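Local atomic coordinates of esterase family protein (Staphylococcus aureus, PDB entry 7L0A), a protein that probably hydrolyses S-formylglutathione to formate and glutathione, acting as a serine carboxylic ester hydrolase of the esterase D family with an alpha/beta-hydrolase fold. Residues S153-L164 with D213-F222; P188-V196 with D221-V231. One frame throughout, in Å; residues are numbered along the deposited sequence.

Interaction 1 of 2, residues S153-L164 with D213-F222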
# COMPACT_ATOMS: atom_id res chain seq x y z
N SER B 153 18.41 17.98 11.93
CA SER B 153 18.50 19.35 11.44
C SER B 153 17.20 20.11 11.70
O SER B 153 16.67 20.80 10.81
CB SER B 153 18.82 19.37 9.95
OG SER B 153 19.90 18.48 9.67
N ALA B 154 16.71 20.00 12.94
CA ALA B 154 15.33 20.35 13.23
C ALA B 154 15.15 21.85 13.49
O ALA B 154 16.07 22.56 13.92
CB ALA B 154 14.81 19.56 14.44
N VAL B 155 13.94 22.30 13.18
CA VAL B 155 13.40 23.61 13.56
C VAL B 155 12.85 23.52 14.97
O VAL B 155 11.87 22.81 15.23
CB VAL B 155 12.31 24.01 12.55
CG1 VAL B 155 11.51 25.21 13.02
CG2 VAL B 155 12.90 24.27 11.16
N PHE B 156 13.50 24.21 15.91
CA PHE B 156 13.09 24.20 17.32
C PHE B 156 12.53 25.53 17.81
O PHE B 156 11.99 25.59 18.94
CB PHE B 156 14.28 23.83 18.24
CG PHE B 156 14.77 22.39 18.11
CD1 PHE B 156 13.96 21.33 18.45
CD2 PHE B 156 16.08 22.13 17.69
CE1 PHE B 156 14.43 20.01 18.35
CE2 PHE B 156 16.54 20.83 17.60
CZ PHE B 156 15.72 19.77 17.92
N GLU B 157 12.71 26.59 17.03
CA GLU B 157 12.37 27.93 17.48
C GLU B 157 11.45 28.61 16.49
O GLU B 157 11.56 28.45 15.29
CB GLU B 157 13.62 28.83 17.63
CG GLU B 157 14.78 28.19 18.33
CD GLU B 157 15.71 29.23 18.90
OE1 GLU B 157 15.41 30.44 18.76
OE2 GLU B 157 16.74 28.84 19.48
N ALA B 158 10.62 29.50 17.04
CA ALA B 158 9.66 30.21 16.21
C ALA B 158 10.34 31.04 15.13
O ALA B 158 9.84 31.14 13.99
CB ALA B 158 8.80 31.11 17.11
N GLN B 159 11.46 31.69 15.45
CA GLN B 159 12.01 32.54 14.42
C GLN B 159 12.57 31.73 13.25
O GLN B 159 12.62 32.23 12.12
CB GLN B 159 13.11 33.46 14.93
CG GLN B 159 13.28 34.62 13.94
CD GLN B 159 14.59 35.34 14.07
OE1 GLN B 159 15.26 35.26 15.11
NE2 GLN B 159 14.98 36.07 13.03
N ASN B 160 12.93 30.47 13.49
CA ASN B 160 13.38 29.64 12.37
C ASN B 160 12.33 29.58 11.27
O ASN B 160 12.66 29.33 10.10
CB ASN B 160 13.64 28.19 12.80
CG ASN B 160 14.76 28.03 13.78
OD1 ASN B 160 14.81 27.02 14.48
ND2 ASN B 160 15.70 28.97 13.79
N LEU B 161 11.05 29.75 11.63
CA LEU B 161 9.96 29.50 10.69
C LEU B 161 9.99 30.48 9.53
O LEU B 161 9.53 30.16 8.43
CB LEU B 161 8.61 29.60 11.40
CG LEU B 161 8.30 28.56 12.46
CD1 LEU B 161 7.09 29.00 13.28
CD2 LEU B 161 8.01 27.21 11.84
N MET B 162 10.49 31.68 9.76
CA MET B 162 10.51 32.68 8.71
C MET B 162 11.64 32.46 7.71
O MET B 162 11.64 33.12 6.66
CB MET B 162 10.62 34.07 9.35
CG MET B 162 9.50 34.32 10.35
SD MET B 162 7.93 34.54 9.50
CE MET B 162 8.22 36.18 8.82
N ASP B 163 12.57 31.55 7.98
CA ASP B 163 13.69 31.30 7.10
C ASP B 163 13.43 30.18 6.11
O ASP B 163 14.32 29.85 5.32
CB ASP B 163 14.94 30.94 7.92
CG ASP B 163 15.55 32.13 8.62
OD1 ASP B 163 15.01 33.25 8.48
OD2 ASP B 163 16.58 31.96 9.31
N LEU B 164 12.24 29.59 6.13
CA LEU B 164 11.98 28.35 5.41
C LEU B 164 11.28 28.61 4.08
O LEU B 164 10.82 29.72 3.78
CB LEU B 164 11.14 27.42 6.29
CG LEU B 164 11.74 27.18 7.67
CD1 LEU B 164 10.80 26.28 8.48
CD2 LEU B 164 13.13 26.55 7.60
N ASP B 213 25.02 23.59 9.00
CA ASP B 213 23.61 23.88 8.84
C ASP B 213 23.27 25.24 9.43
O ASP B 213 23.76 25.60 10.49
CB ASP B 213 22.81 22.78 9.53
CG ASP B 213 21.42 22.66 9.03
OD1 ASP B 213 20.65 23.63 9.15
OD2 ASP B 213 21.06 21.57 8.55
N PHE B 214 22.41 26.01 8.74
CA PHE B 214 21.99 27.30 9.30
C PHE B 214 21.24 27.14 10.61
O PHE B 214 21.13 28.13 11.36
CB PHE B 214 21.17 28.08 8.26
CG PHE B 214 19.76 27.58 8.05
CD1 PHE B 214 19.50 26.54 7.19
CD2 PHE B 214 18.69 28.21 8.67
CE1 PHE B 214 18.21 26.11 6.97
CE2 PHE B 214 17.39 27.78 8.45
CZ PHE B 214 17.15 26.74 7.61
N LEU B 215 20.76 25.95 10.93
CA LEU B 215 20.04 25.69 12.18
C LEU B 215 20.93 25.10 13.27
O LEU B 215 20.43 24.80 14.36
CB LEU B 215 18.86 24.74 11.92
CG LEU B 215 17.77 25.24 10.97
CD1 LEU B 215 16.75 24.19 10.68
CD2 LEU B 215 17.12 26.50 11.57
N TYR B 216 22.23 24.97 13.03
CA TYR B 216 23.09 24.25 13.96
C TYR B 216 23.12 24.92 15.33
O TYR B 216 23.01 24.24 16.36
CB TYR B 216 24.51 24.15 13.40
CG TYR B 216 25.49 23.45 14.29
CD1 TYR B 216 25.35 22.10 14.59
CD2 TYR B 216 26.60 24.11 14.78
CE1 TYR B 216 26.28 21.44 15.39
CE2 TYR B 216 27.53 23.45 15.57
CZ TYR B 216 27.36 22.14 15.90
OH TYR B 216 28.30 21.50 16.70
N GLN B 217 23.31 26.24 15.38
CA GLN B 217 23.39 26.90 16.68
C GLN B 217 22.07 26.79 17.44
O GLN B 217 22.07 26.56 18.66
CB GLN B 217 23.82 28.35 16.52
CG GLN B 217 24.01 29.07 17.86
CD GLN B 217 25.04 28.39 18.75
OE1 GLN B 217 26.16 28.10 18.31
NE2 GLN B 217 24.67 28.13 20.01
N ASP B 218 20.93 26.88 16.74
CA ASP B 218 19.65 26.70 17.43
C ASP B 218 19.49 25.27 17.92
O ASP B 218 18.86 25.02 18.94
CB ASP B 218 18.51 27.14 16.51
CG ASP B 218 18.49 28.65 16.29
OD1 ASP B 218 18.81 29.40 17.23
OD2 ASP B 218 18.16 29.11 15.18
N ASN B 219 20.08 24.30 17.21
CA ASN B 219 20.12 22.93 17.71
C ASN B 219 20.94 22.84 19.00
O ASN B 219 20.54 22.17 19.95
CB ASN B 219 20.70 22.02 16.62
CG ASN B 219 19.63 21.43 15.73
OD1 ASN B 219 19.49 20.22 15.64
ND2 ASN B 219 18.86 22.28 15.09
N LEU B 220 22.11 23.51 19.04
CA LEU B 220 22.90 23.49 20.26
C LEU B 220 22.14 24.14 21.41
O LEU B 220 22.22 23.69 22.56
CB LEU B 220 24.23 24.21 20.05
CG LEU B 220 25.18 23.54 19.06
CD1 LEU B 220 26.47 24.39 18.99
CD2 LEU B 220 25.51 22.11 19.41
N ASP B 221 21.42 25.22 21.13
CA ASP B 221 20.66 25.88 22.19
C ASP B 221 19.61 24.94 22.76
O ASP B 221 19.36 24.91 23.98
CB ASP B 221 20.00 27.14 21.65
CG ASP B 221 20.98 28.26 21.41
OD1 ASP B 221 22.16 28.15 21.85
OD2 ASP B 221 20.58 29.25 20.76
N PHE B 222 18.95 24.18 21.89
CA PHE B 222 17.91 23.27 22.34
C PHE B 222 18.49 22.18 23.22
O PHE B 222 17.93 21.87 24.28
CB PHE B 222 17.19 22.66 21.14
CG PHE B 222 15.98 21.86 21.50
CD1 PHE B 222 14.81 22.51 21.90
CD2 PHE B 222 16.00 20.48 21.48
CE1 PHE B 222 13.68 21.79 22.25
CE2 PHE B 222 14.87 19.76 21.82
CZ PHE B 222 13.71 20.41 22.22
O HOH W 1 22.35 19.48 8.93
O HOH W 2 17.73 18.26 15.07
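The acid loop of an alpha/beta-hydrolase, where D213 is the predicted acid of the charge relay, meets S153 of the loop after strand 148-152: D213 OD2 lies 3.4 Å from S153 CB. One water bridges the pair, donating to D213 OD2 and bonded to S153 OG, which also receives W247 NE1. The carboxylate is divided between tasks: OD1 caps the turn into helix 216-228 by accepting from L215 N, while OD2 takes the bond from ND1 of H242, the predicted triad histidine.

Further along, N219 ND2 donates to A154 O at 3.0 Å, in the carbonyl plane on a lone pair, and also to L215 O, so one amide ties the loop to the first helical turn. N160 ND2 reaches D218 OD2 at 2.8 Å with an N-H...O angle of 162°; the donor stands above the carboxylate plane although the acceptor lies in the plane of the amide. L215 CD2 packs on N160 CG at 3.6 Å. Beside the N160-D218 bond, E157 OE2 and D218 OD1 are two acceptors only 3.1 Å apart, a like-charge approach that may raise the proton affinity of one carboxylate.

F156 and F222 form an offset stack, centroids 3.9 Å apart and planes at 3°. A154 CB lies over the rim of the opposite face of F156, and N219 OD1 sits at its edge. F222 reaches the stack with CG anti to its backbone N (chi1 -171°).

V155 and F222 also pack on helix 130-141, which follows the predicted nucleophile S129, while N219 rests on strand 204-210.

Interaction 2 of 2, residues P188-V196 with D221-V231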
# COMPACT_ATOMS: atom_id res chain seq x y z
N PRO B 188 8.14 24.33 20.55
CA PRO B 188 8.70 23.10 21.14
C PRO B 188 9.16 23.28 22.57
O PRO B 188 9.11 22.32 23.35
CB PRO B 188 9.88 22.77 20.22
CG PRO B 188 9.42 23.30 18.88
CD PRO B 188 8.70 24.59 19.20
N TYR B 189 9.61 24.47 22.93
CA TYR B 189 10.07 24.70 24.29
C TYR B 189 8.91 24.68 25.28
O TYR B 189 9.06 24.16 26.39
CB TYR B 189 10.80 26.04 24.32
CG TYR B 189 12.21 26.02 23.84
CD1 TYR B 189 12.51 26.17 22.48
CD2 TYR B 189 13.28 25.89 24.73
CE1 TYR B 189 13.81 26.20 22.05
CE2 TYR B 189 14.58 25.91 24.29
CZ TYR B 189 14.83 26.04 22.94
OH TYR B 189 16.15 26.06 22.49
N TYR B 190 7.75 25.21 24.89
CA TYR B 190 6.56 25.11 25.72
C TYR B 190 6.10 23.67 25.84
O TYR B 190 5.73 23.22 26.93
CB TYR B 190 5.43 25.97 25.12
CG TYR B 190 4.09 25.81 25.81
CD1 TYR B 190 3.17 24.83 25.41
CD2 TYR B 190 3.74 26.64 26.86
CE1 TYR B 190 1.97 24.68 26.05
CE2 TYR B 190 2.54 26.50 27.50
CZ TYR B 190 1.65 25.53 27.08
OH TYR B 190 0.45 25.42 27.74
N LEU B 191 6.14 22.92 24.74
CA LEU B 191 5.74 21.52 24.81
C LEU B 191 6.67 20.75 25.73
O LEU B 191 6.25 19.83 26.45
CB LEU B 191 5.75 20.92 23.42
CG LEU B 191 4.69 21.44 22.44
CD1 LEU B 191 4.95 20.82 21.07
CD2 LEU B 191 3.32 21.08 22.93
N LEU B 192 7.96 21.09 25.70
CA LEU B 192 8.93 20.41 26.53
C LEU B 192 8.64 20.65 28.00
O LEU B 192 8.61 19.71 28.81
CB LEU B 192 10.32 20.88 26.15
CG LEU B 192 11.55 20.29 26.84
CD1 LEU B 192 11.67 18.80 26.66
CD2 LEU B 192 12.74 21.03 26.22
N ASP B 193 8.42 21.91 28.36
CA ASP B 193 8.12 22.25 29.75
C ASP B 193 6.83 21.59 30.22
O ASP B 193 6.74 21.16 31.38
CB ASP B 193 8.03 23.76 29.90
CG ASP B 193 9.38 24.44 29.76
OD1 ASP B 193 10.44 23.77 29.93
OD2 ASP B 193 9.38 25.66 29.49
N LYS B 194 5.83 21.49 29.34
CA LYS B 194 4.57 20.86 29.71
C LYS B 194 4.73 19.35 29.88
O LYS B 194 4.20 18.77 30.83
CB LYS B 194 3.52 21.20 28.66
CG LYS B 194 2.10 20.80 29.00
CD LYS B 194 1.16 21.25 27.91
CE LYS B 194 -0.24 20.70 28.15
NZ LYS B 194 -0.25 19.22 27.94
N ALA B 195 5.48 18.71 28.97
CA ALA B 195 5.62 17.26 29.01
C ALA B 195 6.22 16.80 30.33
O ALA B 195 5.77 15.82 30.93
CB ALA B 195 6.47 16.78 27.84
N VAL B 196 7.27 17.49 30.78
CA VAL B 196 7.90 17.20 32.06
C VAL B 196 6.89 17.37 33.19
O VAL B 196 6.78 16.52 34.10
CB VAL B 196 9.12 18.11 32.25
CG1 VAL B 196 9.47 18.23 33.75
CG2 VAL B 196 10.30 17.63 31.39
N ASP B 221 21.42 25.22 21.13
CA ASP B 221 20.66 25.88 22.19
C ASP B 221 19.61 24.94 22.76
O ASP B 221 19.36 24.91 23.98
CB ASP B 221 20.00 27.14 21.65
CG ASP B 221 20.98 28.26 21.41
OD1 ASP B 221 22.16 28.15 21.85
OD2 ASP B 221 20.58 29.25 20.76
N PHE B 222 18.95 24.18 21.89
CA PHE B 222 17.91 23.27 22.34
C PHE B 222 18.49 22.18 23.22
O PHE B 222 17.93 21.87 24.28
CB PHE B 222 17.19 22.66 21.14
CG PHE B 222 15.98 21.86 21.50
CD1 PHE B 222 14.81 22.51 21.90
CD2 PHE B 222 16.00 20.48 21.48
CE1 PHE B 222 13.68 21.79 22.25
CE2 PHE B 222 14.87 19.76 21.82
CZ PHE B 222 13.71 20.41 22.22
N ILE B 223 19.59 21.54 22.78
CA ILE B 223 20.13 20.45 23.60
C ILE B 223 20.71 20.99 24.90
O ILE B 223 20.73 20.28 25.91
CB ILE B 223 21.17 19.61 22.85
CG1 ILE B 223 22.40 20.41 22.47
CG2 ILE B 223 20.52 19.01 21.62
CD1 ILE B 223 23.48 19.57 21.77
N ASP B 224 21.24 22.21 24.90
CA ASP B 224 21.67 22.83 26.14
C ASP B 224 20.51 22.98 27.13
O ASP B 224 20.67 22.72 28.34
CB ASP B 224 22.30 24.18 25.81
CG ASP B 224 23.73 24.07 25.32
OD1 ASP B 224 24.27 22.94 25.31
OD2 ASP B 224 24.31 25.11 24.92
N TYR B 225 19.35 23.38 26.64
CA TYR B 225 18.18 23.44 27.50
C TYR B 225 17.76 22.05 27.97
O TYR B 225 17.49 21.85 29.16
CB TYR B 225 17.02 24.17 26.80
CG TYR B 225 15.84 24.41 27.73
CD1 TYR B 225 15.99 25.15 28.90
CD2 TYR B 225 14.58 23.88 27.46
CE1 TYR B 225 14.92 25.35 29.77
CE2 TYR B 225 13.51 24.07 28.33
CZ TYR B 225 13.69 24.82 29.48
OH TYR B 225 12.62 25.01 30.34
N LEU B 226 17.73 21.06 27.07
CA LEU B 226 17.48 19.68 27.51
C LEU B 226 18.40 19.30 28.67
O LEU B 226 17.95 18.70 29.66
CB LEU B 226 17.69 18.71 26.35
CG LEU B 226 16.68 18.76 25.23
CD1 LEU B 226 17.09 17.69 24.18
CD2 LEU B 226 15.29 18.51 25.72
N SER B 227 19.70 19.61 28.55
CA SER B 227 20.63 19.27 29.62
C SER B 227 20.23 19.97 30.93
O SER B 227 20.30 19.37 32.02
CB SER B 227 22.06 19.67 29.25
OG SER B 227 22.58 18.81 28.24
N ARG B 228 19.84 21.24 30.84
CA ARG B 228 19.55 22.01 32.05
C ARG B 228 18.30 21.51 32.76
O ARG B 228 18.19 21.64 33.98
CB ARG B 228 19.41 23.50 31.74
CG ARG B 228 20.76 24.17 31.39
CD ARG B 228 20.71 25.69 31.35
NE ARG B 228 19.72 26.26 30.45
CZ ARG B 228 19.92 26.47 29.15
NH1 ARG B 228 21.06 26.11 28.60
NH2 ARG B 228 18.98 27.02 28.40
N ILE B 229 17.32 20.98 32.02
CA ILE B 229 16.12 20.44 32.66
C ILE B 229 16.16 18.92 32.77
O ILE B 229 15.13 18.29 33.05
CB ILE B 229 14.85 20.92 31.95
CG1 ILE B 229 14.87 20.51 30.48
CG2 ILE B 229 14.70 22.45 32.06
CD1 ILE B 229 13.51 20.53 29.87
N ASN B 230 17.32 18.31 32.55
CA ASN B 230 17.56 16.90 32.86
C ASN B 230 16.71 15.96 32.01
O ASN B 230 16.27 14.91 32.49
CB ASN B 230 17.35 16.60 34.34
CG ASN B 230 17.93 15.27 34.75
OD1 ASN B 230 18.97 14.84 34.25
ND2 ASN B 230 17.24 14.59 35.65
N VAL B 231 16.50 16.29 30.74
CA VAL B 231 15.86 15.40 29.79
C VAL B 231 16.96 14.64 29.05
O VAL B 231 17.83 15.30 28.46
CB VAL B 231 14.96 16.16 28.81
CG1 VAL B 231 14.41 15.24 27.75
CG2 VAL B 231 13.82 16.83 29.57
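L192 CD2 lies 3.6 Å from L226 CD2 and equally near Y225 CD2, at the edge of that ring, on the close side of the contact, where helix 188-196 meets the second half of helix 216-228. With chi1 at -178°, L192 CG swings away from the backbone N and puts the branch among L226, Y225 and I229. I229, the first residue past the helix, brings CD1 within 3.6 Å of L192 CG. Y189 presents a ring face to F222: the pair is T-shaped, with planes at 84° and F222 CD1 3.7 Å from Y189 CZ. Y225 completes this aromatic cluster obliquely, its CD2 3.6 Å from Y189 CD2.

The two helix segments run nearly parallel, crossing at -15° with axes 11.9 Å apart, so they meet through side chains, with no close backbone approach. On the side of helix 130-141, P188 touches Y133 and L192 touches L140. A Schellman motif ends helix 216-228, with V231 N donating to L226 O and N230 at positive phi; the turn brings V231 back toward L192.

The outer side is more sparsely joined. Exposed D193 accepts the Y225 hydroxyl on the syn lone pair of OD1, a short 2.5 Å from Y225 OH, in the plane of the tyrosine ring and at its edge. At the C-terminal end, exposed V196 has two conformers, and its methyl contact with V231 is not firm.

From the N terminus, the chain leaves strand 148-152 into the loop 153-164, passes helix 168-177, and enters helix 188-197. After strand 204-210 it reaches D213 and helix 216-228, whose start closes interaction 1 over 48 intervening residues. The later part of the same helix then closes interaction 2, over 24 residues, against 188-196. Because the segments alternate, the two closures cross and neither nests within the other. D221 and F222 belong to both, and the contacts also touch directly, F156 O lying 3.4 Å from P188 CG. Helix 216-228 is thus tied to loop 153-164 along its N-terminal half and to helix 188-197 along its C-terminal half.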